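Hypothetical protein TM1010 (Thermotoga maritima, PDB 2F4P) is of unknown function but belongs to the cupin family of small antiparallel beta-barrel proteins and assembles as a pair of identical chains. Local coordinates at residues G68-I73 with H105-A110; F80-G85 with R141-G146; G31-K36 with P57-H62. One frame throughout, in Å; residues are numbered along the deposited sequence. Where two conformers were deposited one is given.

Contact 1 of 3, residues G68-I73 with H105-A110; sequences GGQILI and HWHGAA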
ATOM      1  N   GLY A  68       0.658   4.345  16.072  1.00 36.44           N
ATOM      2  CA  GLY A  68      -0.248   3.406  15.454  1.00 35.67           C
ATOM      3  C   GLY A  68       0.406   2.315  14.650  1.00 37.73           C
ATOM      4  O   GLY A  68      -0.282   1.418  14.148  1.00 39.73           O
ATOM      5  N   GLY A  69       1.716   2.374  14.489  1.00 37.91           N
ATOM      6  CA  GLY A  69       2.394   1.368  13.679  1.00 42.09           C
ATOM      7  C   GLY A  69       2.548   1.820  12.221  1.00 41.84           C
ATOM      8  O   GLY A  69       2.046   2.900  11.789  1.00 43.55           O
ATOM      9  N   GLN A  70       3.258   0.998  11.465  1.00 38.85           N
ATOM     10  CA  GLN A  70       3.549   1.311  10.067  1.00 38.49           C
ATOM     11  C   GLN A  70       3.813   0.012   9.317  1.00 38.78           C
ATOM     12  O   GLN A  70       4.310  -0.955   9.901  1.00 37.70           O
ATOM     13  CB  GLN A  70       4.767   2.281  10.033  1.00 40.69           C
ATOM     14  CG  GLN A  70       5.255   2.716   8.642  1.00 45.08           C
ATOM     15  CD  GLN A  70       6.410   3.766   8.707  1.00 48.07           C
ATOM     16  OE1 GLN A  70       7.365   3.657   9.522  1.00 57.78           O
ATOM     17  NE2 GLN A  70       6.300   4.792   7.875  1.00 43.34           N
ATOM     18  N   ILE A  71       3.452  -0.009   8.024  1.00 36.82           N
ATOM     19  CA  ILE A  71       3.712  -1.122   7.134  1.00 39.43           C
ATOM     20  C   ILE A  71       4.513  -0.578   5.942  1.00 38.40           C
ATOM     21  O   ILE A  71       4.115   0.423   5.342  1.00 38.98           O
ATOM     22  CB  ILE A  71       2.394  -1.763   6.638  1.00 35.97           C
ATOM     23  CG1 ILE A  71       1.643  -2.440   7.798  1.00 38.42           C
ATOM     24  CG2 ILE A  71       2.664  -2.797   5.505  1.00 36.51           C
ATOM     25  CD1 ILE A  71       0.164  -2.614   7.516  1.00 44.49           C
ATOM     26  N   LEU A  72       5.632  -1.214   5.613  1.00 36.46           N
ATOM     27  CA  LEU A  72       6.405  -0.861   4.418  1.00 37.40           C
ATOM     28  C   LEU A  72       6.277  -1.972   3.388  1.00 37.03           C
ATOM     29  O   LEU A  72       6.301  -3.159   3.734  1.00 38.11           O
ATOM     30  CB  LEU A  72       7.891  -0.696   4.727  1.00 37.92           C
ATOM     31  CG  LEU A  72       8.284   0.126   5.954  1.00 42.82           C
ATOM     32  CD1 LEU A  72       9.795   0.238   6.007  1.00 43.85           C
ATOM     33  CD2 LEU A  72       7.648   1.492   5.920  1.00 40.74           C
ATOM     34  N   ILE A  73       6.144  -1.567   2.127  1.00 35.07           N
ATOM     35  CA  ILE A  73       6.069  -2.485   1.006  1.00 35.55           C
ATOM     36  C   ILE A  73       7.094  -2.023  -0.008  1.00 34.16           C
ATOM     37  O   ILE A  73       6.928  -0.963  -0.606  1.00 35.17           O
ATOM     38  CB  ILE A  73       4.672  -2.481   0.367  1.00 36.07           C
ATOM     39  CG1 ILE A  73       3.597  -2.819   1.406  1.00 37.92           C
ATOM     40  CG2 ILE A  73       4.643  -3.451  -0.781  1.00 38.84           C
ATOM     41  CD1 ILE A  73       2.174  -2.624   0.894  1.00 42.51           C
ATOM     42  N   HIS A 105      12.690   2.956  15.220  1.00 34.52           N
ATOM     43  CA  HIS A 105      13.351   2.307  14.071  1.00 35.36           C
ATOM     44  C   HIS A 105      13.795   3.377  13.064  1.00 34.88           C
ATOM     45  O   HIS A 105      13.454   4.567  13.189  1.00 35.44           O
ATOM     46  CB  HIS A 105      12.365   1.370  13.390  1.00 35.20           C
ATOM     47  CG  HIS A 105      11.262   2.114  12.717  1.00 38.65           C
ATOM     48  ND1 HIS A 105      10.178   2.597  13.422  1.00 47.77           N
ATOM     49  CD2 HIS A 105      11.133   2.574  11.454  1.00 43.53           C
ATOM     50  CE1 HIS A 105       9.398   3.274  12.600  1.00 46.33           C
ATOM     51  NE2 HIS A 105       9.960   3.284  11.407  1.00 39.06           N
ATOM     52  N   TRP A 106      14.598   2.964  12.114  1.00 35.80           N
ATOM     53  CA  TRP A 106      14.820   3.784  10.914  1.00 34.79           C
ATOM     54  C   TRP A 106      14.745   2.873   9.722  1.00 35.93           C
ATOM     55  O   TRP A 106      14.879   1.643   9.861  1.00 35.59           O
ATOM     56  CB  TRP A 106      16.161   4.510  10.960  1.00 35.96           C
ATOM     57  CG  TRP A 106      17.368   3.611  10.971  1.00 33.21           C
ATOM     58  CD1 TRP A 106      17.957   3.084  12.068  1.00 38.52           C
ATOM     59  CD2 TRP A 106      18.125   3.142   9.842  1.00 36.01           C
ATOM     60  NE1 TRP A 106      19.045   2.331  11.706  1.00 35.83           N
ATOM     61  CE2 TRP A 106      19.167   2.337  10.346  1.00 38.24           C
ATOM     62  CE3 TRP A 106      18.053   3.358   8.453  1.00 37.87           C
ATOM     63  CZ2 TRP A 106      20.130   1.729   9.514  1.00 41.15           C
ATOM     64  CZ3 TRP A 106      18.996   2.748   7.622  1.00 39.77           C
ATOM     65  CH2 TRP A 106      20.025   1.949   8.153  1.00 36.33           C
ATOM     66  N   HIS A 107      14.516   3.468   8.553  1.00 36.40           N
ATOM     67  CA  HIS A 107      14.689   2.726   7.307  1.00 34.38           C
ATOM     68  C   HIS A 107      15.320   3.616   6.262  1.00 34.20           C
ATOM     69  O   HIS A 107      15.300   4.837   6.365  1.00 35.24           O
ATOM     70  CB  HIS A 107      13.352   2.128   6.797  1.00 35.28           C
ATOM     71  CG  HIS A 107      12.186   3.073   6.804  1.00 33.89           C
ATOM     72  ND1 HIS A 107      11.674   3.625   5.645  1.00 40.46           N
ATOM     73  CD2 HIS A 107      11.414   3.532   7.810  1.00 38.77           C
ATOM     74  CE1 HIS A 107      10.657   4.409   5.946  1.00 37.27           C
ATOM     75  NE2 HIS A 107      10.487   4.386   7.256  1.00 45.53           N
ATOM     76  N   GLY A 108      15.847   2.999   5.220  1.00 33.65           N
ATOM     77  CA  GLY A 108      16.463   3.791   4.176  1.00 36.03           C
ATOM     78  C   GLY A 108      17.181   2.967   3.161  1.00 34.76           C
ATOM     79  O   GLY A 108      17.112   1.749   3.162  1.00 34.54           O
ATOM     80  N   ALA A 109      17.918   3.653   2.292  1.00 36.32           N
ATOM     81  CA  ALA A 109      18.538   2.985   1.177  1.00 34.34           C
ATOM     82  C   ALA A 109      19.823   2.330   1.603  1.00 36.39           C
ATOM     83  O   ALA A 109      20.412   2.660   2.641  1.00 38.10           O
ATOM     84  CB  ALA A 109      18.804   3.965   0.070  1.00 35.64           C
ATOM     85  N   ALA A 110      20.275   1.413   0.762  1.00 35.75           N
ATOM     86  CA  ALA A 110      21.634   0.907   0.826  1.00 36.32           C
ATOM     87  C   ALA A 110      22.652   2.007   0.459  1.00 36.43           C
ATOM     88  O   ALA A 110      22.295   3.019  -0.137  1.00 36.38           O
ATOM     89  CB  ALA A 110      21.775  -0.288  -0.136  1.00 37.18           C
TER
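His105 and Gln70 meet in the interior between two beta sheets, where the ends of the side chains bridge strands 70-73 and 105-109. The strand axes run 11.0 Å apart in nearly the same direction, too far for their backbones to bond. His105 reaches in with CG lodged between its backbone N and carbonyl carbon (chi1 68°) and offers NE2 to Gln70 OE1 at 3.2 Å. The bond is weak: it is bent to 132° at the hydrogen, and the amide stands steeply to the imidazole, their planes 71° apart. The other ring nitrogen, ND1, is tied to the carbonyl of Val103, which helps set how the ring is turned. Gln70 comes from the opposite sheet fully extended, and its NE2 is taken by Tyr51 OH and by an unknown ligand.

Trp106 points to the other side of its strand, so the next partner is His107. One face of its ring receives Leu72 CD1, a CH-pi contact with that methyl 3.9 Å from the ring centroid and displaced toward the rim on CG and ND1. His107 CD2 lies in plane at the edge of the His105 ring, while His107 NE2 is 3.9 Å from Gln70 OE1 and binds the unknown ligand. Polar ends thus gather around one spot, with Leu72 as the apolar neighbour on one face of His107. Histidines and a glutamine projecting inward from facing strands, beside a bound molecule, are characteristic of the central pocket of the cupin barrel, where many relatives hold a metal ion.

Contact 2 of 3, residues F80-G85 with R141-G146; sequences FYQERG and RKATEG. With EDO (1,2-ethanediol), chain F; EDO (1,2-ethanediol), chain G.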
ATOM      1  N   PHE A  80      17.505  -0.957   3.992  1.00 36.47           N
ATOM      2  CA  PHE A  80      17.676  -1.471   5.336  1.00 38.12           C
ATOM      3  C   PHE A  80      16.581  -0.960   6.239  1.00 37.61           C
ATOM      4  O   PHE A  80      16.117   0.178   6.085  1.00 36.03           O
ATOM      5  CB  PHE A  80      19.022  -1.035   5.914  1.00 37.55           C
ATOM      6  CG  PHE A  80      20.161  -1.696   5.265  1.00 38.78           C
ATOM      7  CD1 PHE A  80      20.663  -1.205   4.061  1.00 36.26           C
ATOM      8  CD2 PHE A  80      20.724  -2.827   5.808  1.00 41.39           C
ATOM      9  CE1 PHE A  80      21.738  -1.843   3.435  1.00 38.21           C
ATOM     10  CE2 PHE A  80      21.780  -3.457   5.191  1.00 39.72           C
ATOM     11  CZ  PHE A  80      22.292  -2.959   3.997  1.00 40.77           C
ATOM     12  N   TYR A  81      16.185  -1.835   7.164  1.00 39.37           N
ATOM     13  CA  TYR A  81      15.289  -1.531   8.258  1.00 37.83           C
ATOM     14  C   TYR A  81      15.968  -1.962   9.564  1.00 39.02           C
ATOM     15  O   TYR A  81      16.508  -3.042   9.649  1.00 39.03           O
ATOM     16  CB  TYR A  81      13.965  -2.274   8.087  1.00 38.33           C
ATOM     17  CG  TYR A  81      13.051  -2.278   9.298  1.00 33.11           C
ATOM     18  CD1 TYR A  81      12.369  -1.133   9.697  1.00 36.84           C
ATOM     19  CD2 TYR A  81      12.890  -3.431  10.070  1.00 36.77           C
ATOM     20  CE1 TYR A  81      11.530  -1.138  10.784  1.00 37.31           C
ATOM     21  CE2 TYR A  81      12.048  -3.435  11.181  1.00 36.84           C
ATOM     22  CZ  TYR A  81      11.369  -2.286  11.534  1.00 38.07           C
ATOM     23  OH  TYR A  81      10.526  -2.273  12.630  1.00 37.81           O
ATOM     24  N   GLN A  82      15.945  -1.100  10.569  1.00 37.12           N
ATOM     25  CA  GLN A  82      16.541  -1.428  11.848  1.00 36.61           C
ATOM     26  C   GLN A  82      15.734  -0.887  13.002  1.00 37.59           C
ATOM     27  O   GLN A  82      15.421   0.302  13.041  1.00 36.69           O
ATOM     28  CB  GLN A  82      17.947  -0.880  11.937  1.00 37.50           C
ATOM     29  CG  GLN A  82      18.645  -1.226  13.283  1.00 38.93           C
ATOM     30  CD  GLN A  82      20.138  -0.946  13.252  1.00 39.49           C
ATOM     31  OE1 GLN A  82      20.571   0.175  12.947  1.00 39.01           O
ATOM     32  NE2 GLN A  82      20.940  -1.958  13.590  1.00 41.89           N
ATOM     33  N   GLU A  83      15.447  -1.771  13.958  1.00 37.70           N
ATOM     34  CA  GLU A  83      14.883  -1.406  15.251  1.00 38.63           C
ATOM     35  C   GLU A  83      15.984  -1.095  16.261  1.00 39.08           C
ATOM     36  O   GLU A  83      17.063  -1.675  16.232  1.00 38.29           O
ATOM     37  CB  GLU A  83      13.976  -2.540  15.758  1.00 39.33           C
ATOM     38  CG  GLU A  83      12.780  -2.742  14.841  1.00 36.26           C
ATOM     39  CD  GLU A  83      11.924  -3.923  15.164  1.00 40.71           C
ATOM     40  OE1 GLU A  83      12.193  -4.567  16.194  1.00 36.77           O
ATOM     41  OE2 GLU A  83      10.943  -4.159  14.410  1.00 38.98           O
ATOM     42  N   ARG A  84      15.704  -0.150  17.150  1.00 36.69           N
ATOM     43  CA  ARG A  84      16.661   0.231  18.188  1.00 36.28           C
ATOM     44  C   ARG A  84      17.198  -1.011  18.902  1.00 36.64           C
ATOM     45  O   ARG A  84      16.429  -1.822  19.404  1.00 38.65           O
ATOM     46  CB  ARG A  84      15.958   1.169  19.172  1.00 38.14           C
ATOM     47  CG  ARG A  84      16.825   1.824  20.169  1.00 44.10           C
ATOM     48  CD  ARG A  84      16.525   3.339  20.202  1.00 56.43           C
ATOM     49  NE  ARG A  84      17.534   4.013  19.433  1.00 50.75           N
ATOM     50  CZ  ARG A  84      17.602   5.312  19.144  1.00 47.32           C
ATOM     51  NH1 ARG A  84      16.677   6.200  19.489  1.00 48.88           N
ATOM     52  NH2 ARG A  84      18.632   5.699  18.435  1.00 47.78           N
ATOM     53  N   GLY A  85      18.513  -1.163  18.922  1.00 40.23           N
ATOM     54  CA  GLY A  85      19.171  -2.238  19.659  1.00 40.98           C
ATOM     55  C   GLY A  85      19.147  -3.598  18.982  1.00 42.13           C
ATOM     56  O   GLY A  85      19.567  -4.583  19.587  1.00 41.07           O
ATOM     57  N   ARG A 141      26.989   2.949   8.901  1.00 35.70           N
ATOM     58  CA  ARG A 141      28.083   2.122   8.412  1.00 36.58           C
ATOM     59  C   ARG A 141      28.004   0.733   9.055  1.00 36.96           C
ATOM     60  O   ARG A 141      28.041  -0.279   8.354  1.00 35.43           O
ATOM     61  CB  ARG A 141      29.417   2.793   8.728  1.00 36.17           C
ATOM     62  CG  ARG A 141      30.659   2.077   8.190  1.00 36.85           C
ATOM     63  CD  ARG A 141      31.925   2.808   8.621  1.00 38.53           C
ATOM     64  NE  ARG A 141      31.833   3.301   9.996  1.00 40.60           N
ATOM     65  CZ  ARG A 141      31.944   2.551  11.094  1.00 42.96           C
ATOM     66  NH1 ARG A 141      32.156   1.235  11.012  1.00 41.27           N
ATOM     67  NH2 ARG A 141      31.838   3.126  12.291  1.00 41.09           N
ATOM     68  N   LYS A 142      27.854   0.681  10.377  1.00 37.04           N
ATOM     69  CA  LYS A 142      27.829  -0.617  11.065  1.00 38.60           C
ATOM     70  C   LYS A 142      26.635  -1.450  10.632  1.00 36.60           C
ATOM     71  O   LYS A 142      26.743  -2.660  10.487  1.00 37.21           O
ATOM     72  CB  LYS A 142      27.828  -0.467  12.583  1.00 38.57           C
ATOM     73  CG  LYS A 142      29.151  -0.088  13.175  1.00 40.73           C
ATOM     74  CD  LYS A 142      29.048   0.000  14.691  1.00 40.96           C
ATOM     75  N   ALA A 143      25.503  -0.789  10.418  1.00 36.76           N
ATOM     76  CA  ALA A 143      24.314  -1.442   9.920  1.00 37.34           C
ATOM     77  C   ALA A 143      24.448  -1.974   8.504  1.00 37.96           C
ATOM     78  O   ALA A 143      23.892  -3.028   8.200  1.00 37.30           O
ATOM     79  CB  ALA A 143      23.099  -0.497  10.023  1.00 39.17           C
ATOM     80  N   THR A 144      25.193  -1.275   7.654  1.00 36.45           N
ATOM     81  CA  THR A 144      25.151  -1.530   6.208  1.00 38.37           C
ATOM     82  C   THR A 144      26.444  -2.010   5.560  1.00 39.75           C
ATOM     83  O   THR A 144      26.396  -2.700   4.545  1.00 38.64           O
ATOM     84  CB  THR A 144      24.722  -0.256   5.444  1.00 39.03           C
ATOM     85  OG1 THR A 144      25.704   0.775   5.615  1.00 39.88           O
ATOM     86  CG2 THR A 144      23.390   0.226   5.938  1.00 41.50           C
ATOM     87  N   GLU A 145      27.592  -1.629   6.106  1.00 42.55           N
ATOM     88  CA  GLU A 145      28.863  -1.910   5.444  1.00 43.12           C
ATOM     89  C   GLU A 145      29.025  -3.408   5.189  1.00 44.47           C
ATOM     90  O   GLU A 145      28.820  -4.224   6.094  1.00 44.09           O
ATOM     91  CB  GLU A 145      30.050  -1.385   6.263  1.00 45.45           C
ATOM     92  N   GLY A 146      29.365  -3.751   3.942  1.00 44.51           N
ATOM     93  CA  GLY A 146      29.575  -5.143   3.527  1.00 44.18           C
ATOM     94  C   GLY A 146      28.332  -6.013   3.370  1.00 44.87           C
ATOM     95  O   GLY A 146      28.458  -7.224   3.188  1.00 43.73           O
TER
HETATM   96  C1  EDO F 137      14.383  -6.244  12.974  1.00 34.67           C
HETATM   97  O1  EDO F 137      13.736  -6.793  11.820  1.00 38.47           O
HETATM   98  C2  EDO F 137      15.276  -5.145  12.421  1.00 33.59           C
HETATM   99  O2  EDO F 137      16.035  -4.516  13.444  1.00 23.83           O
HETATM  100  C1  EDO G 138      23.510  -3.587  12.217  1.00 36.74           C
HETATM  101  O1  EDO G 138      22.872  -4.831  12.022  1.00 34.05           O
HETATM  102  C2  EDO G 138      23.875  -3.313  13.659  1.00 40.09           C
HETATM  103  O2  EDO G 138      24.018  -1.901  13.768  1.00 40.51           O
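Thr144 sets its methyl squarely on the Phe80 ring: CG2 hangs over the centre of one face, 3.6 Å from the centroid and 12° off the ring normal, a textbook CH-pi contact. The same ring has Ala143 O nearby, 3.7 Å from Phe80 CE2 and oblique to the ring. A thinner touch follows along the strand, where Ala143 CB lies 3.9 Å from Gln82 OE1.

The rotamer that brings the methyl over the ring also lets the hydroxyl bond within the helix. With OG1 wedged between the backbone N and carbonyl carbon (chi1 64°), Thr144 bonds back to Tyr140 O, and CG2 faces Phe80. This is helix-on-sheet packing: the short C-terminal helix 137-144 lies against the outside of the cupin barrel, on strand 78-83. Trp106, from neighbouring strand 105-109, touches both Phe80 and Ala143, and its NE1 bonds to Gln82 OE1.

Gln82 runs out extended, and its NE2 bonds to Lys86 O as well as to O2 of one 1,2-ethanediol, at 3.1 Å. That diol also lies beside Ala143 CB. Further out the helix ends, Arg141 O accepting both Thr144 N and Glu145 N. Along the strand, Tyr81 points the other way from Phe80 and Gln82, and its OH gives a bond of 2.6 Å to Glu83 OE2, on the lone pair turned away from the second carboxylate oxygen. Glu83 N in turn donates to O2 of the second diol, at 2.9 Å and almost straight.

Contact 3 of 3, residues G31-K36 with P57-H62; sequences GNVWVK and PGARTH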
ATOM      1  N   GLY A  31      20.201  12.821   4.005  1.00 35.17           N
ATOM      2  CA  GLY A  31      20.358  12.640   2.569  1.00 33.34           C
ATOM      3  C   GLY A  31      19.125  12.990   1.734  1.00 36.20           C
ATOM      4  O   GLY A  31      18.208  13.669   2.198  1.00 35.50           O
ATOM      5  N   ASN A  32      19.132  12.534   0.481  1.00 35.18           N
ATOM      6  CA  ASN A  32      18.152  12.952  -0.512  1.00 34.46           C
ATOM      7  C   ASN A  32      17.024  11.947  -0.588  1.00 36.95           C
ATOM      8  O   ASN A  32      17.239  10.787  -0.933  1.00 35.38           O
ATOM      9  CB  ASN A  32      18.820  13.128  -1.878  1.00 36.05           C
ATOM     10  CG  ASN A  32      19.809  14.270  -1.882  1.00 42.24           C
ATOM     11  OD1 ASN A  32      19.566  15.310  -1.246  1.00 39.15           O
ATOM     12  ND2 ASN A  32      20.940  14.084  -2.563  1.00 40.29           N
ATOM     13  N   VAL A  33      15.819  12.418  -0.269  1.00 34.93           N
ATOM     14  CA  VAL A  33      14.624  11.562  -0.191  1.00 36.15           C
ATOM     15  C   VAL A  33      13.492  12.346  -0.838  1.00 36.06           C
ATOM     16  O   VAL A  33      13.435  13.563  -0.679  1.00 36.68           O
ATOM     17  CB  VAL A  33      14.251  11.307   1.275  1.00 34.48           C
ATOM     18  CG1 VAL A  33      12.938  10.482   1.418  1.00 39.36           C
ATOM     19  CG2 VAL A  33      15.393  10.610   1.995  1.00 37.43           C
ATOM     20  N   TRP A  34      12.617  11.664  -1.567  1.00 36.48           N
ATOM     21  CA  TRP A  34      11.447  12.260  -2.221  0.50 38.65           C
ATOM     22  C   TRP A  34      10.201  11.509  -1.719  1.00 38.30           C
ATOM     23  O   TRP A  34      10.185  10.284  -1.793  1.00 37.40           O
ATOM     24  CB  TRP A  34      11.567  12.100  -3.746  0.50 41.56           C
ATOM     25  CG  TRP A  34      12.970  12.369  -4.268  0.50 45.40           C
ATOM     26  CD1 TRP A  34      13.918  11.445  -4.643  0.50 43.07           C
ATOM     27  CD2 TRP A  34      13.576  13.649  -4.420  0.50 41.62           C
ATOM     28  NE1 TRP A  34      15.074  12.090  -5.020  0.50 43.97           N
ATOM     29  CE2 TRP A  34      14.889  13.442  -4.891  0.50 40.25           C
ATOM     30  CE3 TRP A  34      13.134  14.956  -4.194  0.50 47.89           C
ATOM     31  CZ2 TRP A  34      15.758  14.493  -5.150  0.50 45.11           C
ATOM     32  CZ3 TRP A  34      13.991  15.997  -4.455  0.50 45.89           C
ATOM     33  CH2 TRP A  34      15.292  15.765  -4.937  0.50 46.54           C
ATOM     34  N   VAL A  35       9.196  12.238  -1.252  1.00 39.60           N
ATOM     35  CA  VAL A  35       7.954  11.669  -0.728  1.00 39.13           C
ATOM     36  C   VAL A  35       6.737  12.138  -1.554  1.00 38.56           C
ATOM     37  O   VAL A  35       6.560  13.334  -1.781  1.00 38.92           O
ATOM     38  CB  VAL A  35       7.745  12.099   0.733  1.00 40.12           C
ATOM     39  CG1 VAL A  35       6.482  11.432   1.296  1.00 40.97           C
ATOM     40  CG2 VAL A  35       8.989  11.751   1.593  1.00 43.61           C
ATOM     41  N   LYS A  36       5.923  11.198  -2.030  1.00 38.29           N
ATOM     42  CA  LYS A  36       4.618  11.522  -2.612  1.00 38.82           C
ATOM     43  C   LYS A  36       3.557  10.900  -1.729  1.00 40.10           C
ATOM     44  O   LYS A  36       3.551   9.690  -1.542  1.00 38.33           O
ATOM     45  CB  LYS A  36       4.450  10.945  -4.020  1.00 40.24           C
ATOM     46  CG  LYS A  36       4.844  11.855  -5.153  1.00 49.31           C
ATOM     47  N   PRO A  57      20.811   6.465  -2.703  1.00 35.04           N
ATOM     48  CA  PRO A  57      21.785   5.714  -1.920  1.00 34.42           C
ATOM     49  C   PRO A  57      22.321   6.508  -0.731  1.00 35.82           C
ATOM     50  O   PRO A  57      22.642   7.688  -0.856  1.00 33.70           O
ATOM     51  CB  PRO A  57      22.882   5.390  -2.939  1.00 34.94           C
ATOM     52  CG  PRO A  57      22.223   5.381  -4.231  1.00 37.75           C
ATOM     53  CD  PRO A  57      21.111   6.419  -4.146  1.00 34.97           C
ATOM     54  N   GLY A  58      22.354   5.863   0.433  1.00 36.65           N
ATOM     55  CA  GLY A  58      22.875   6.470   1.637  1.00 36.75           C
ATOM     56  C   GLY A  58      21.824   7.243   2.436  1.00 37.56           C
ATOM     57  O   GLY A  58      22.076   7.637   3.568  1.00 40.25           O
ATOM     58  N   ALA A  59      20.677   7.524   1.839  1.00 36.92           N
ATOM     59  CA  ALA A  59      19.664   8.336   2.511  1.00 35.07           C
ATOM     60  C   ALA A  59      18.784   7.453   3.384  1.00 36.51           C
ATOM     61  O   ALA A  59      18.570   6.261   3.096  1.00 33.91           O
ATOM     62  CB  ALA A  59      18.828   9.107   1.512  1.00 35.96           C
ATOM     63  N   ARG A  60      18.283   8.052   4.467  1.00 36.92           N
ATOM     64  CA  ARG A  60      17.484   7.320   5.437  1.00 35.87           C
ATOM     65  C   ARG A  60      16.751   8.236   6.377  1.00 36.18           C
ATOM     66  O   ARG A  60      17.128   9.393   6.580  1.00 33.72           O
ATOM     67  CB  ARG A  60      18.361   6.381   6.256  1.00 35.82           C
ATOM     68  CG  ARG A  60      19.280   7.038   7.286  1.00 42.81           C
ATOM     69  CD  ARG A  60      20.655   7.140   6.802  1.00 43.42           C
ATOM     70  NE  ARG A  60      21.619   7.681   7.782  1.00 41.98           N
ATOM     71  CZ  ARG A  60      22.901   7.916   7.493  1.00 41.09           C
ATOM     72  NH1 ARG A  60      23.370   7.676   6.274  1.00 38.72           N
ATOM     73  NH2 ARG A  60      23.715   8.410   8.407  1.00 46.16           N
ATOM     74  N   THR A  61      15.743   7.685   7.026  1.00 36.90           N
ATOM     75  CA  THR A  61      15.024   8.414   8.013  1.00 35.14           C
ATOM     76  C   THR A  61      15.918   8.604   9.236  1.00 34.68           C
ATOM     77  O   THR A  61      16.887   7.846   9.469  1.00 33.73           O
ATOM     78  CB  THR A  61      13.729   7.647   8.467  1.00 38.46           C
ATOM     79  OG1 THR A  61      14.102   6.470   9.210  1.00 34.49           O
ATOM     80  CG2 THR A  61      12.895   7.223   7.295  1.00 38.71           C
ATOM     81  N   HIS A  62      15.573   9.600  10.034  1.00 33.28           N
ATOM     82  CA  HIS A  62      16.013   9.626  11.432  1.00 33.79           C
ATOM     83  C   HIS A  62      15.382   8.454  12.186  1.00 34.75           C
ATOM     84  O   HIS A  62      14.424   7.811  11.702  1.00 35.97           O
ATOM     85  CB  HIS A  62      15.596  10.944  12.071  1.00 36.55           C
ATOM     86  CG  HIS A  62      16.312  12.130  11.510  1.00 35.64           C
ATOM     87  ND1 HIS A  62      16.138  13.406  12.000  1.00 38.48           N
ATOM     88  CD2 HIS A  62      17.212  12.234  10.502  1.00 38.78           C
ATOM     89  CE1 HIS A  62      16.902  14.241  11.324  1.00 41.89           C
ATOM     90  NE2 HIS A  62      17.557  13.558  10.402  1.00 41.14           N
TER
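Ala59 presses its single methyl on the bend where strand 33-36 begins, and nearly everything in this contact touches that one carbon. Ala59 CB lies 3.4 Å from Asn32 O and 3.9 Å from Gly31 C, so it rests mainly against backbone. The side-chain partner is Val33, whose CG2, the branch anti to the carbonyl carbon, comes within 3.8 Å of Ala59 CB. Having no side chain, Gly31 lets the two chains draw in until its CA is 4.4 Å from that of Ala59. The contact is van der Waals packing.

Arg60 turns from it and folds back, NH1 giving a 3.0 Å bond to Gly58 O in the carbonyl plane, with the oxygen tilted 20° from the guanidinium plane. Its NH2 bonds to Val135 O, and the group makes a cation-pi contact with Tyr140.

Val33 belongs to strand 33-37, between strands 22-23 and 49-55 of one sheet, and touches Val53 and Phe55. Ala59 leads into strand 60-65 of the other sheet, beside strands 29-30 and 105-109, with Arg60 reaching toward helix 137-144.

The three contacts lie at different depths of one barrel. Contact 1 is core, its centre about 4 Å from the centre of the chain, and joins the two sheets by inward side chains, polar and apolar. Contact 2 is also largely buried but its centre lies about 14 Å from the chain centre, joining the sheet that holds strands 78-83 and 105-109 to helix 137-144 by packing on an aromatic ring. Contact 3, its centre about 8 Å from that point, is partly exposed and joins the sheets through one methyl. Strand 105-109 connects all three: Gly108 O bonds to Phe80 N of contact 2, and Ala109 N probably bonds to Ala59 O of contact 3.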